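Local coordinates for protein Cog5 (Kluyveromyces lactis, PDB 4U6U) that forms, with Cog7, part of the conserved oligomeric Golgi complex, a multisubunit tether that probably holds transport vesicles at the Golgi before membrane fusion, at residues R35-Y40 / P83-L88; S45-M50 / A70-L75; L134-Y139 / A197-E202; T191-M196 / S218-Q223; E105-L110 / Y139-V144. The protein carries 7 engineered substitutions. One frame throughout, in Å; residues are numbered along the deposited sequence.

Contact 1 of 5, residues R35-Y40 / P83-L88; sequences RSSLIY and PNLATL
S37 OG is hydrogen-bonded to L33 O one turn earlier in its own helix, and leucine methyls of 83-88 lie against it: L85 CD2 is 3.8 Å and L88 CD1 4.2 Å from S37 OG. Here a long helix, 11-47, receives the linker that leaves the antiparallel helix 61-81, and a short 3-10 turn beginning at P83 presents L85 to it. Such a contact illustrates how a leucine in a linker can pack the end of a helical hairpin without a polar bond between the two segments. The CD2 branch of L85 rests on S36, 3.6 Å from S36 CB, while its CD1 branch turns toward Y40. The hydroxyl of S36 is held by N82, and that of Y40 by E95 of helix 92-118. Were L85 an alanine, a gap would probably open beside S36 and S37 and the root of the tyrosine side chain would be less well covered. Cog7 borders the same place, where L28 of the Cog7 chain packs on S37 and D51 of that chain makes a salt bridge with R35. At the tyrosine, L85 CD1 lies 4.2 Å from Y40 CB and approaches the ring obliquely.

Contact 2 of 5, residues S45-M50 / A70-L75; sequences SQLQMM and ALHSQL
L47 and L71 run past each other in opposite senses, each lying along the flank of the other, so that L47 CD2 comes 4.1 Å from L71 CB. The two branches of L47 divide the surface of helix 61-81 between them. While CD2 serves L71, CD1 reaches toward the imidazole of H72, 4.2 Å from H72 NE2, meeting the ring obliquely. L75, one turn beyond L71, touches the fork itself, with its CD2 4.4 Å from L47 CG. M50 arrives from another direction. A type I turn from L47 to M50, closed by a backbone bond from M50 N to L47 O, brings the methionine back to L71, which it crosses at a slant. Its chain is straight as far as the sulfur and then bends (chi3 -60°), which lays CE against L71, 3.7 Å from both L71 CG and L71 CD2. L71 thus meets two residues three apart in sequence. The polar end of H72 is satisfied by N102 of helix 92-118, which also touches L47. Apolar side chains interleaved where one helix ends and an antiparallel one passes are characteristic of a helical hairpin, here the pairing of helices 11-47 and 61-81 in an all-helical tethering subunit.

Contact 3 of 5, residues L134-Y139 / A197-E202; sequences LIKALY and AACAIE. Engineered in segment 197-202: A197 (natural residue Glu), A198 (natural residue Glu), A200 (natural residue Glu).
K136 and C199 mark the closest approach of the two backbones, their CA atoms 6.4 Å apart, where a regular helix meets a chain without helix or strand. From C199 to I201 the linker is extended, and this opens it enough to offer two side chains, two residues apart, to successive turns of 134-139. C199 goes first. Its sulfur rests against two consecutive residues of the helix, 3.9 Å from I135 CG2 and 3.7 Å from K136 CG. The lysine stretches out fully beyond CG and passes alongside the cysteine, so that K136 CE is also 3.9 Å from C199 SG, and the aliphatic chain does the covering. The ammonium ends near the carbonyl of A198, but at 4.4 Å from K136 NZ to A198 O this is proximity rather than a bond.

The contact is a worked example of how a helical rod uses irregular linkers as well as helices to cover itself: helix 128-141 is overlaid by the connection between helices 175-192 and 207-213, and backbone bonding between C199 and T207 ties that connection to the second of these. A197, A198 and A200 are engineered replacements of glutamates.

With CG opposite the backbone N (chi1 -178°), Y139 swings out to I201, and the two side chains cross at about a right angle. I201 CG2 lies 3.6 Å from Y139 CE2, an oblique approach to the ring, and I201 CD1 is 3.8 Å from Y139 CZ. A serine in place of Y139 would probably leave both isoleucine methyls without this cover. N210 of helix 207-213 touches both the tyrosine and I201.

Contact 4 of 5, residues T191-M196 / S218-Q223; sequences TLQNLM and SSLIDQ
Q193 carries most of this contact, meeting the start of helix 220-241 with both its carbon chain and its amide. Its OE1 accepts a weak hydrogen bond from the backbone N of L220, 3.3 Å long and bent to 133° at the hydrogen. Nearer its root, Q193 CB lies 3.8 Å from L220 CD1, the two side chains sliding past each other in opposite directions. The side chain of I221 crosses that of Q193 at about a right angle, I221 CD1 lying 3.5 Å from Q193 CD. The glutamine gets there by placing CG between the backbone N and the carbonyl carbon (chi1 73°) and then running straight out to the carboxamide.

L220 is the apolar centre. Its CD1 also touches M196 SD at 4.1 Å, with M196 crossing it at about a right angle, and L192 CD2 at 4.3 Å. Farther out, I189 and Y211 add to the surround of L220, while L208 touches both Q193 and M196.

The start of the receiving helix is held by its N-cap. S219 OG accepts from D222 N at 2.9 Å and 158°, far straighter than the glutamine bond. A weak bond from S218 OG to D222 OD2 braces the same turn, and D222 has a second weak partner in the hydroxyl of Y280.

The example shows two side-chain oxygens sharing the amides of one helical start, a serine from within and a glutamine from the 191-196 segment. Since the N-terminus of a helix carries partial positive charge, the glutamine oxygen is probably drawn to it electrostatically even though its hydrogen bond is weak, and the packing round L220 probably supplies much of the adhesion.

Contact 5 of 5, residues E105-L110 / Y139-V144; sequences ELLRYL and YTLSPV
L141 can be followed outward from its backbone to see how one leucine joins two helices. Its CB points at helix 92-118. One bond further, CG comes up against L107, 4.1 Å from L107 CD2. There the chain forks, and the branches share the work unequally. CD2 stays with L107, facing L107 CD2 at 3.5 Å. CD1 pushes on to three leucines: it lies 3.5 Å from L106 CD1, 3.6 Å from L107 CD2 and 4.0 Å from L110 CD1. L106 and L110 are one helical turn apart, so the tip of L141 sits across a turn of the opposing helix, and its side chain lies at a slant to each of the three.

The contact belongs to the leucine-rich core of an all-helical rod, in which helices 92-118 and 128-141 pack roughly antiparallel. L138, a turn before L141, extends the same seam against L107 and L110, and on another side L106 meets I68 of helix 61-81.

Just after L141 the helix breaks. S142 leaves helical geometry before helix 143-167 begins. L107 follows the chain into this corner, its CD1 branch reaching 4.1 Å from S142 CB while CD2 remains with L141. The serine hydroxyl lies opposite its own backbone N (chi1 171°), where S142 OG is hydrogen-bonded to D145 in the first turn of the next helix.

Overall arrangement
The five contacts form a chain of neighbours along an elongated all-helical subunit. Contacts 1 and 2, with centres 15 Å apart, both use helix 11-47 and touch through Y40 and L75; contact 2 falls within the span of sequence that contact 1 brackets. Contact 2 passes to contact 5 where S73 packs on T140, their centres 14 Å apart. Contacts 5 and 3 share Y139 and helix 128-141, and their segments alternate along the sequence, as do those of contacts 3 and 4, which meet at I135. Contacts 1 and 4 lie 41 Å apart between centres. Cog7 reaches only contacts 1 and 2, so the others concern the internal build of Cog5.

Contact 1 of 5, residues R35-Y40 / P83-L88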
# COMPACT_ATOMS: atom_id res chain seq x y z
N ARG B 35 13.52 7.70 -23.60
CA ARG B 35 14.01 8.33 -22.39
C ARG B 35 13.19 7.93 -21.17
O ARG B 35 13.77 7.72 -20.11
CB ARG B 35 14.02 9.85 -22.54
CG ARG B 35 15.14 10.37 -23.40
CD ARG B 35 15.53 11.79 -23.02
NE ARG B 35 16.80 12.11 -23.65
CZ ARG B 35 16.91 12.55 -24.89
NH1 ARG B 35 15.83 12.73 -25.64
NH2 ARG B 35 18.11 12.81 -25.40
N SER B 36 11.86 7.85 -21.30
CA SER B 36 11.02 7.32 -20.21
C SER B 36 11.59 5.99 -19.75
O SER B 36 11.78 5.76 -18.54
CB SER B 36 9.55 7.13 -20.63
OG SER B 36 8.75 8.29 -20.43
N SER B 37 11.91 5.13 -20.71
CA SER B 37 12.48 3.82 -20.41
C SER B 37 13.81 3.96 -19.68
O SER B 37 14.08 3.27 -18.69
CB SER B 37 12.69 3.04 -21.70
OG SER B 37 11.64 3.31 -22.59
N LEU B 38 14.64 4.86 -20.18
CA LEU B 38 15.97 5.06 -19.66
C LEU B 38 15.90 5.45 -18.18
O LEU B 38 16.46 4.77 -17.32
CB LEU B 38 16.69 6.13 -20.47
CG LEU B 38 18.06 5.71 -20.99
CD1 LEU B 38 19.09 6.73 -20.57
CD2 LEU B 38 18.45 4.32 -20.49
N ILE B 39 15.16 6.52 -17.89
CA ILE B 39 14.94 6.96 -16.53
C ILE B 39 14.42 5.81 -15.65
O ILE B 39 14.89 5.63 -14.52
CB ILE B 39 13.95 8.14 -16.49
CG1 ILE B 39 14.43 9.28 -17.39
CG2 ILE B 39 13.80 8.66 -15.08
CD1 ILE B 39 13.55 10.56 -17.30
N TYR B 40 13.48 5.03 -16.17
CA TYR B 40 12.92 3.89 -15.42
C TYR B 40 14.03 2.94 -14.99
O TYR B 40 14.19 2.66 -13.80
CB TYR B 40 11.91 3.13 -16.28
CG TYR B 40 11.17 1.98 -15.60
CD1 TYR B 40 10.13 2.22 -14.71
CD2 TYR B 40 11.52 0.66 -15.86
CE1 TYR B 40 9.44 1.18 -14.10
CE2 TYR B 40 10.85 -0.39 -15.25
CZ TYR B 40 9.81 -0.13 -14.37
OH TYR B 40 9.15 -1.18 -13.76
N PRO B 83 2.03 6.40 -19.82
CA PRO B 83 1.27 5.15 -19.85
C PRO B 83 1.77 4.21 -20.94
O PRO B 83 1.67 2.99 -20.82
CB PRO B 83 -0.15 5.62 -20.15
CG PRO B 83 0.01 6.93 -20.82
CD PRO B 83 1.19 7.56 -20.15
N ASN B 84 2.32 4.79 -21.99
CA ASN B 84 2.94 4.03 -23.05
C ASN B 84 4.04 3.09 -22.54
O ASN B 84 4.31 2.04 -23.14
CB ASN B 84 3.50 5.01 -24.08
CG ASN B 84 2.40 5.63 -24.93
OD1 ASN B 84 1.42 4.97 -25.28
ND2 ASN B 84 2.54 6.91 -25.23
N LEU B 85 4.64 3.46 -21.41
CA LEU B 85 5.72 2.68 -20.78
C LEU B 85 5.31 1.26 -20.39
O LEU B 85 6.13 0.35 -20.42
CB LEU B 85 6.23 3.39 -19.52
CG LEU B 85 7.56 4.13 -19.51
CD1 LEU B 85 8.25 3.88 -18.19
CD2 LEU B 85 8.44 3.69 -20.65
N ALA B 86 4.06 1.09 -19.99
CA ALA B 86 3.61 -0.16 -19.38
C ALA B 86 3.58 -1.32 -20.36
O ALA B 86 3.92 -2.45 -20.01
CB ALA B 86 2.22 0.03 -18.78
N THR B 87 3.20 -1.04 -21.60
CA THR B 87 3.01 -2.08 -22.61
C THR B 87 4.31 -2.46 -23.34
O THR B 87 4.30 -2.69 -24.55
CB THR B 87 1.93 -1.65 -23.64
OG1 THR B 87 2.46 -0.69 -24.56
CG2 THR B 87 0.72 -1.07 -22.92
N LEU B 88 5.43 -2.48 -22.63
CA LEU B 88 6.69 -2.90 -23.24
C LEU B 88 7.15 -4.21 -22.61
O LEU B 88 7.48 -4.23 -21.43
CB LEU B 88 7.74 -1.81 -23.04
CG LEU B 88 7.49 -0.47 -23.74
CD1 LEU B 88 8.50 0.54 -23.28
CD2 LEU B 88 7.58 -0.62 -25.24

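Contact 2 of 5, residues S45-M50 / A70-L75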
# COMPACT_ATOMS: atom_id res chain seq x y z
N SER B 45 18.01 0.36 -11.34
CA SER B 45 19.38 0.23 -10.92
C SER B 45 19.53 0.75 -9.49
O SER B 45 20.04 0.06 -8.62
CB SER B 45 20.31 0.97 -11.87
OG SER B 45 20.28 0.39 -13.16
N GLN B 46 19.02 1.97 -9.27
CA GLN B 46 19.07 2.64 -7.97
C GLN B 46 18.29 1.88 -6.90
O GLN B 46 18.57 1.99 -5.71
CB GLN B 46 18.52 4.06 -8.07
CG GLN B 46 19.05 5.02 -7.03
CD GLN B 46 20.35 5.70 -7.46
OE1 GLN B 46 20.62 5.90 -8.65
NE2 GLN B 46 21.18 6.05 -6.47
N LEU B 47 17.30 1.11 -7.34
CA LEU B 47 16.47 0.28 -6.46
C LEU B 47 17.28 -0.87 -5.92
O LEU B 47 17.34 -1.08 -4.71
CB LEU B 47 15.24 -0.25 -7.21
CG LEU B 47 13.90 -0.26 -6.49
CD1 LEU B 47 13.17 -1.56 -6.79
CD2 LEU B 47 14.07 -0.06 -5.00
N GLN B 48 17.87 -1.64 -6.82
CA GLN B 48 18.68 -2.79 -6.45
C GLN B 48 19.94 -2.41 -5.69
O GLN B 48 20.67 -3.28 -5.21
CB GLN B 48 19.09 -3.58 -7.69
CG GLN B 48 17.98 -4.25 -8.44
CD GLN B 48 18.49 -4.90 -9.70
OE1 GLN B 48 19.12 -4.24 -10.54
NE2 GLN B 48 18.27 -6.21 -9.83
N MET B 49 20.18 -1.11 -5.54
CA MET B 49 21.37 -0.63 -4.86
C MET B 49 21.05 -0.28 -3.40
O MET B 49 21.92 0.16 -2.66
CB MET B 49 21.94 0.59 -5.60
CG MET B 49 23.44 0.75 -5.52
SD MET B 49 24.09 1.84 -6.81
CE MET B 49 23.02 3.27 -6.62
N MET B 50 19.80 -0.50 -3.02
CA MET B 50 19.33 -0.30 -1.65
C MET B 50 18.86 -1.62 -1.05
O MET B 50 17.73 -2.05 -1.29
CB MET B 50 18.21 0.73 -1.59
CG MET B 50 18.70 2.15 -1.68
SD MET B 50 17.35 3.32 -1.77
CE MET B 50 16.55 2.76 -3.28
N ALA B 70 9.79 5.25 -1.06
CA ALA B 70 9.76 6.46 -1.87
C ALA B 70 10.15 6.17 -3.33
O ALA B 70 9.58 6.74 -4.27
CB ALA B 70 10.67 7.50 -1.28
N LEU B 71 11.14 5.30 -3.50
CA LEU B 71 11.55 4.84 -4.81
C LEU B 71 10.37 4.18 -5.52
O LEU B 71 10.17 4.36 -6.71
CB LEU B 71 12.72 3.85 -4.70
CG LEU B 71 13.98 4.09 -5.54
CD1 LEU B 71 13.69 4.15 -7.03
CD2 LEU B 71 14.66 5.36 -5.10
N HIS B 72 9.59 3.40 -4.79
CA HIS B 72 8.42 2.78 -5.40
C HIS B 72 7.39 3.81 -5.81
O HIS B 72 6.65 3.61 -6.77
CB HIS B 72 7.81 1.74 -4.46
CG HIS B 72 8.46 0.41 -4.57
ND1 HIS B 72 8.11 -0.51 -5.54
CD2 HIS B 72 9.46 -0.15 -3.86
CE1 HIS B 72 8.86 -1.59 -5.41
NE2 HIS B 72 9.69 -1.40 -4.40
N SER B 73 7.33 4.91 -5.08
CA SER B 73 6.42 5.97 -5.42
C SER B 73 6.81 6.55 -6.76
O SER B 73 5.97 6.78 -7.63
CB SER B 73 6.41 7.06 -4.35
OG SER B 73 5.42 6.77 -3.38
N GLN B 74 8.11 6.77 -6.92
CA GLN B 74 8.66 7.34 -8.14
C GLN B 74 8.37 6.43 -9.32
O GLN B 74 7.95 6.89 -10.38
CB GLN B 74 10.16 7.57 -8.00
CG GLN B 74 10.51 8.47 -6.83
CD GLN B 74 9.71 9.76 -6.80
OE1 GLN B 74 9.95 10.68 -7.59
NE2 GLN B 74 8.74 9.84 -5.89
N LEU B 75 8.60 5.14 -9.13
CA LEU B 75 8.32 4.15 -10.15
C LEU B 75 6.88 4.29 -10.66
O LEU B 75 6.65 4.38 -11.86
CB LEU B 75 8.56 2.74 -9.59
CG LEU B 75 9.89 2.02 -9.86
CD1 LEU B 75 10.54 2.54 -11.13
CD2 LEU B 75 10.86 2.06 -8.67

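Contact 3 of 5, residues L134-Y139 / A197-E202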
# COMPACT_ATOMS: atom_id res chain seq x y z
N LEU B 134 4.43 4.22 10.03
CA LEU B 134 4.15 2.92 9.44
C LEU B 134 2.81 2.90 8.70
O LEU B 134 2.72 2.38 7.58
CB LEU B 134 4.16 1.83 10.52
CG LEU B 134 5.50 1.16 10.84
CD1 LEU B 134 6.38 1.11 9.60
CD2 LEU B 134 6.21 1.82 12.01
N ILE B 135 1.77 3.47 9.31
CA ILE B 135 0.45 3.52 8.67
C ILE B 135 0.49 4.26 7.34
O ILE B 135 0.08 3.70 6.32
CB ILE B 135 -0.62 4.20 9.58
CG1 ILE B 135 -0.90 3.33 10.81
CG2 ILE B 135 -1.91 4.44 8.80
CD1 ILE B 135 -1.99 3.88 11.72
N LYS B 136 1.00 5.49 7.36
CA LYS B 136 1.05 6.33 6.17
C LYS B 136 1.86 5.61 5.09
O LYS B 136 1.43 5.50 3.93
CB LYS B 136 1.66 7.72 6.48
CG LYS B 136 0.83 8.58 7.45
CD LYS B 136 1.15 10.07 7.35
CE LYS B 136 0.27 10.89 8.31
NZ LYS B 136 0.37 12.36 8.12
N ALA B 137 3.00 5.08 5.50
CA ALA B 137 3.92 4.41 4.58
C ALA B 137 3.24 3.26 3.85
O ALA B 137 3.18 3.25 2.61
CB ALA B 137 5.14 3.91 5.35
N LEU B 138 2.69 2.33 4.63
CA LEU B 138 2.08 1.13 4.09
C LEU B 138 0.89 1.44 3.18
O LEU B 138 0.72 0.80 2.14
CB LEU B 138 1.64 0.22 5.24
CG LEU B 138 1.16 -1.19 4.93
CD1 LEU B 138 2.16 -1.90 4.01
CD2 LEU B 138 0.97 -1.96 6.21
N TYR B 139 0.07 2.43 3.56
CA TYR B 139 -1.06 2.85 2.73
C TYR B 139 -0.62 3.34 1.36
O TYR B 139 -1.23 3.00 0.34
CB TYR B 139 -1.87 3.96 3.41
CG TYR B 139 -3.11 4.41 2.63
CD1 TYR B 139 -4.28 3.66 2.63
CD2 TYR B 139 -3.10 5.60 1.90
CE1 TYR B 139 -5.40 4.06 1.91
CE2 TYR B 139 -4.22 6.01 1.20
CZ TYR B 139 -5.37 5.24 1.21
OH TYR B 139 -6.49 5.64 0.51
N ALA B 197 -7.25 7.86 11.90
CA ALA B 197 -7.91 9.04 11.35
C ALA B 197 -6.93 10.21 11.21
O ALA B 197 -7.13 11.09 10.37
CB ALA B 197 -9.09 9.44 12.22
N ALA B 198 -5.86 10.21 12.01
CA ALA B 198 -4.89 11.30 12.00
C ALA B 198 -4.10 11.28 10.70
O ALA B 198 -3.47 12.28 10.32
CB ALA B 198 -3.95 11.17 13.19
N CYS B 199 -4.14 10.14 10.03
CA CYS B 199 -3.49 9.98 8.74
C CYS B 199 -4.45 10.31 7.59
O CYS B 199 -5.37 9.55 7.31
CB CYS B 199 -2.95 8.56 8.61
SG CYS B 199 -1.86 8.14 9.99
N ALA B 200 -4.22 11.47 6.96
CA ALA B 200 -5.13 12.00 5.95
C ALA B 200 -4.86 11.39 4.58
O ALA B 200 -3.80 10.80 4.35
CB ALA B 200 -5.03 13.51 5.89
N ILE B 201 -5.83 11.52 3.68
CA ILE B 201 -5.75 11.01 2.30
C ILE B 201 -6.07 12.12 1.30
O ILE B 201 -6.25 13.28 1.68
CB ILE B 201 -6.72 9.81 2.06
CG1 ILE B 201 -6.90 8.98 3.33
CG2 ILE B 201 -6.26 8.92 0.89
CD1 ILE B 201 -7.58 7.64 3.07
N GLU B 202 -6.10 11.76 0.02
CA GLU B 202 -6.43 12.68 -1.07
C GLU B 202 -7.67 13.52 -0.80
O GLU B 202 -8.73 12.98 -0.48
CB GLU B 202 -6.64 11.87 -2.36
CG GLU B 202 -6.98 12.70 -3.59
CD GLU B 202 -6.01 12.48 -4.74
OE1 GLU B 202 -6.23 13.07 -5.82
OE2 GLU B 202 -5.03 11.73 -4.55

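Contact 4 of 5, residues T191-M196 / S218-Q223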
# COMPACT_ATOMS: atom_id res chain seq x y z
N THR B 191 -6.94 4.07 21.01
CA THR B 191 -5.83 4.91 20.58
C THR B 191 -5.30 4.55 19.18
O THR B 191 -4.61 5.36 18.59
CB THR B 191 -4.65 4.88 21.60
OG1 THR B 191 -3.93 3.65 21.49
CG2 THR B 191 -5.16 5.05 23.03
N LEU B 192 -5.61 3.36 18.66
CA LEU B 192 -5.20 3.01 17.29
C LEU B 192 -6.06 3.68 16.23
O LEU B 192 -5.58 4.06 15.16
CB LEU B 192 -5.22 1.49 17.07
CG LEU B 192 -4.83 1.08 15.64
CD1 LEU B 192 -3.41 1.53 15.33
CD2 LEU B 192 -4.98 -0.40 15.34
N GLN B 193 -7.34 3.80 16.53
CA GLN B 193 -8.27 4.36 15.57
C GLN B 193 -8.17 5.88 15.51
O GLN B 193 -8.88 6.52 14.73
CB GLN B 193 -9.69 3.90 15.91
CG GLN B 193 -10.29 4.56 17.12
CD GLN B 193 -11.55 3.85 17.57
OE1 GLN B 193 -11.93 2.82 17.01
NE2 GLN B 193 -12.20 4.38 18.60
N ASN B 194 -7.28 6.46 16.31
CA ASN B 194 -7.20 7.93 16.42
C ASN B 194 -6.46 8.86 15.42
O ASN B 194 -7.15 9.74 14.92
CB ASN B 194 -6.66 8.26 17.82
CG ASN B 194 -7.76 8.27 18.87
OD1 ASN B 194 -8.95 8.35 18.55
ND2 ASN B 194 -7.37 8.18 20.14
N LEU B 195 -5.17 8.78 15.04
CA LEU B 195 -4.15 7.72 14.91
C LEU B 195 -4.34 7.13 13.52
O LEU B 195 -3.50 7.36 12.65
CB LEU B 195 -4.15 6.66 15.98
CG LEU B 195 -2.72 6.21 16.33
CD1 LEU B 195 -2.07 5.33 15.26
CD2 LEU B 195 -1.83 7.42 16.65
N MET B 196 -5.41 6.38 13.29
CA MET B 196 -5.69 6.00 11.91
C MET B 196 -6.34 7.19 11.21
O MET B 196 -6.00 7.50 10.06
CB MET B 196 -6.58 4.77 11.82
CG MET B 196 -5.79 3.48 11.87
SD MET B 196 -6.76 2.01 11.47
CE MET B 196 -7.12 2.26 9.73
N SER B 218 -18.17 -0.31 12.14
CA SER B 218 -18.51 1.10 12.34
C SER B 218 -17.38 1.80 13.09
O SER B 218 -17.03 2.93 12.78
CB SER B 218 -19.83 1.24 13.11
OG SER B 218 -19.65 0.95 14.49
N SER B 219 -16.84 1.13 14.10
CA SER B 219 -15.63 1.58 14.77
C SER B 219 -14.79 0.34 15.02
O SER B 219 -15.29 -0.78 14.91
CB SER B 219 -15.95 2.33 16.08
OG SER B 219 -16.28 1.46 17.15
N LEU B 220 -13.51 0.53 15.32
CA LEU B 220 -12.67 -0.60 15.65
C LEU B 220 -13.12 -1.21 16.97
O LEU B 220 -13.15 -2.43 17.12
CB LEU B 220 -11.20 -0.20 15.70
CG LEU B 220 -10.61 0.28 14.37
CD1 LEU B 220 -9.10 0.40 14.45
CD2 LEU B 220 -11.02 -0.66 13.25
N ILE B 221 -13.47 -0.36 17.93
CA ILE B 221 -14.02 -0.85 19.19
C ILE B 221 -15.26 -1.71 18.96
O ILE B 221 -15.35 -2.82 19.49
CB ILE B 221 -14.33 0.28 20.16
CG1 ILE B 221 -13.07 0.66 20.91
CG2 ILE B 221 -15.27 -0.19 21.24
CD1 ILE B 221 -12.20 1.58 20.15
N ASP B 222 -16.19 -1.23 18.14
CA ASP B 222 -17.45 -1.94 17.94
C ASP B 222 -17.26 -3.37 17.43
O ASP B 222 -17.90 -4.30 17.91
CB ASP B 222 -18.36 -1.17 16.99
CG ASP B 222 -19.70 -0.87 17.60
OD1 ASP B 222 -19.82 -0.99 18.84
OD2 ASP B 222 -20.62 -0.49 16.86
N GLN B 223 -16.36 -3.55 16.46
CA GLN B 223 -16.13 -4.89 15.97
C GLN B 223 -15.30 -5.67 16.97
O GLN B 223 -15.45 -6.88 17.09
CB GLN B 223 -15.47 -4.88 14.61
CG GLN B 223 -16.43 -5.37 13.56
CD GLN B 223 -16.21 -6.82 13.17
OE1 GLN B 223 -15.17 -7.41 13.49
NE2 GLN B 223 -17.18 -7.41 12.48

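Contact 5 of 5, residues E105-L110 / Y139-V144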
# COMPACT_ATOMS: atom_id res chain seq x y z
N GLU B 105 8.89 -7.83 -0.70
CA GLU B 105 9.77 -7.91 0.46
C GLU B 105 9.59 -6.69 1.39
O GLU B 105 9.64 -6.81 2.62
CB GLU B 105 11.23 -8.04 0.02
CG GLU B 105 12.18 -8.36 1.17
CD GLU B 105 13.49 -7.61 1.09
OE1 GLU B 105 13.91 -7.01 2.11
OE2 GLU B 105 14.11 -7.62 0.01
N LEU B 106 9.39 -5.52 0.78
CA LEU B 106 9.18 -4.27 1.52
C LEU B 106 7.86 -4.32 2.29
O LEU B 106 7.78 -3.87 3.43
CB LEU B 106 9.19 -3.08 0.57
CG LEU B 106 9.64 -1.70 1.07
CD1 LEU B 106 8.62 -1.05 1.97
CD2 LEU B 106 10.97 -1.81 1.80
N LEU B 107 6.83 -4.83 1.61
CA LEU B 107 5.50 -5.01 2.18
C LEU B 107 5.56 -5.90 3.43
O LEU B 107 4.98 -5.59 4.48
CB LEU B 107 4.57 -5.65 1.15
CG LEU B 107 3.62 -4.81 0.30
CD1 LEU B 107 2.70 -4.02 1.18
CD2 LEU B 107 4.38 -3.89 -0.62
N ARG B 108 6.29 -7.00 3.28
CA ARG B 108 6.48 -7.94 4.37
C ARG B 108 7.11 -7.14 5.50
O ARG B 108 6.58 -7.11 6.61
CB ARG B 108 7.38 -9.10 3.92
CG ARG B 108 7.29 -10.39 4.74
CD ARG B 108 8.32 -11.42 4.26
NE ARG B 108 8.44 -11.49 2.81
CZ ARG B 108 9.53 -11.14 2.12
NH1 ARG B 108 10.60 -10.69 2.77
NH2 ARG B 108 9.55 -11.23 0.79
N TYR B 109 8.19 -6.42 5.19
CA TYR B 109 8.90 -5.64 6.20
C TYR B 109 7.98 -4.67 6.94
O TYR B 109 8.07 -4.55 8.17
CB TYR B 109 10.04 -4.83 5.59
CG TYR B 109 10.71 -3.96 6.63
CD1 TYR B 109 11.63 -4.49 7.51
CD2 TYR B 109 10.37 -2.61 6.77
CE1 TYR B 109 12.23 -3.71 8.48
CE2 TYR B 109 10.96 -1.82 7.75
CZ TYR B 109 11.90 -2.38 8.60
OH TYR B 109 12.50 -1.62 9.58
N LEU B 110 7.11 -3.99 6.21
CA LEU B 110 6.28 -2.95 6.82
C LEU B 110 5.18 -3.54 7.68
O LEU B 110 4.98 -3.11 8.82
CB LEU B 110 5.66 -2.04 5.77
CG LEU B 110 6.59 -1.08 5.02
CD1 LEU B 110 5.80 -0.25 4.01
CD2 LEU B 110 7.37 -0.19 5.98
N TYR B 139 0.07 2.43 3.56
CA TYR B 139 -1.06 2.85 2.73
C TYR B 139 -0.62 3.34 1.36
O TYR B 139 -1.23 3.00 0.34
CB TYR B 139 -1.87 3.96 3.41
CG TYR B 139 -3.11 4.41 2.63
CD1 TYR B 139 -4.28 3.66 2.63
CD2 TYR B 139 -3.10 5.60 1.90
CE1 TYR B 139 -5.40 4.06 1.91
CE2 TYR B 139 -4.22 6.01 1.20
CZ TYR B 139 -5.37 5.24 1.21
OH TYR B 139 -6.49 5.64 0.51
N THR B 140 0.43 4.15 1.34
CA THR B 140 0.95 4.69 0.10
C THR B 140 1.41 3.60 -0.87
O THR B 140 1.10 3.64 -2.07
CB THR B 140 2.09 5.66 0.37
OG1 THR B 140 1.58 6.80 1.08
CG2 THR B 140 2.69 6.12 -0.95
N LEU B 141 2.15 2.62 -0.33
CA LEU B 141 2.69 1.52 -1.13
C LEU B 141 1.59 0.65 -1.73
O LEU B 141 1.60 0.35 -2.93
CB LEU B 141 3.60 0.64 -0.27
CG LEU B 141 4.88 0.12 -0.93
CD1 LEU B 141 5.71 -0.65 0.07
CD2 LEU B 141 4.57 -0.75 -2.14
N SER B 142 0.65 0.26 -0.88
CA SER B 142 -0.40 -0.68 -1.25
C SER B 142 -1.46 -0.68 -0.17
O SER B 142 -1.39 -1.48 0.76
CB SER B 142 0.17 -2.08 -1.45
OG SER B 142 -0.87 -3.03 -1.61
N PRO B 143 -2.46 0.20 -0.31
CA PRO B 143 -3.51 0.46 0.68
C PRO B 143 -4.22 -0.81 1.16
O PRO B 143 -4.55 -0.92 2.35
CB PRO B 143 -4.49 1.38 -0.08
CG PRO B 143 -4.19 1.16 -1.50
CD PRO B 143 -2.72 0.91 -1.56
N VAL B 144 -4.44 -1.75 0.26
CA VAL B 144 -5.14 -2.98 0.61
C VAL B 144 -4.35 -3.80 1.63
O VAL B 144 -4.92 -4.53 2.43
CB VAL B 144 -5.44 -3.83 -0.65
CG1 VAL B 144 -4.25 -4.74 -0.99
CG2 VAL B 144 -6.72 -4.62 -0.47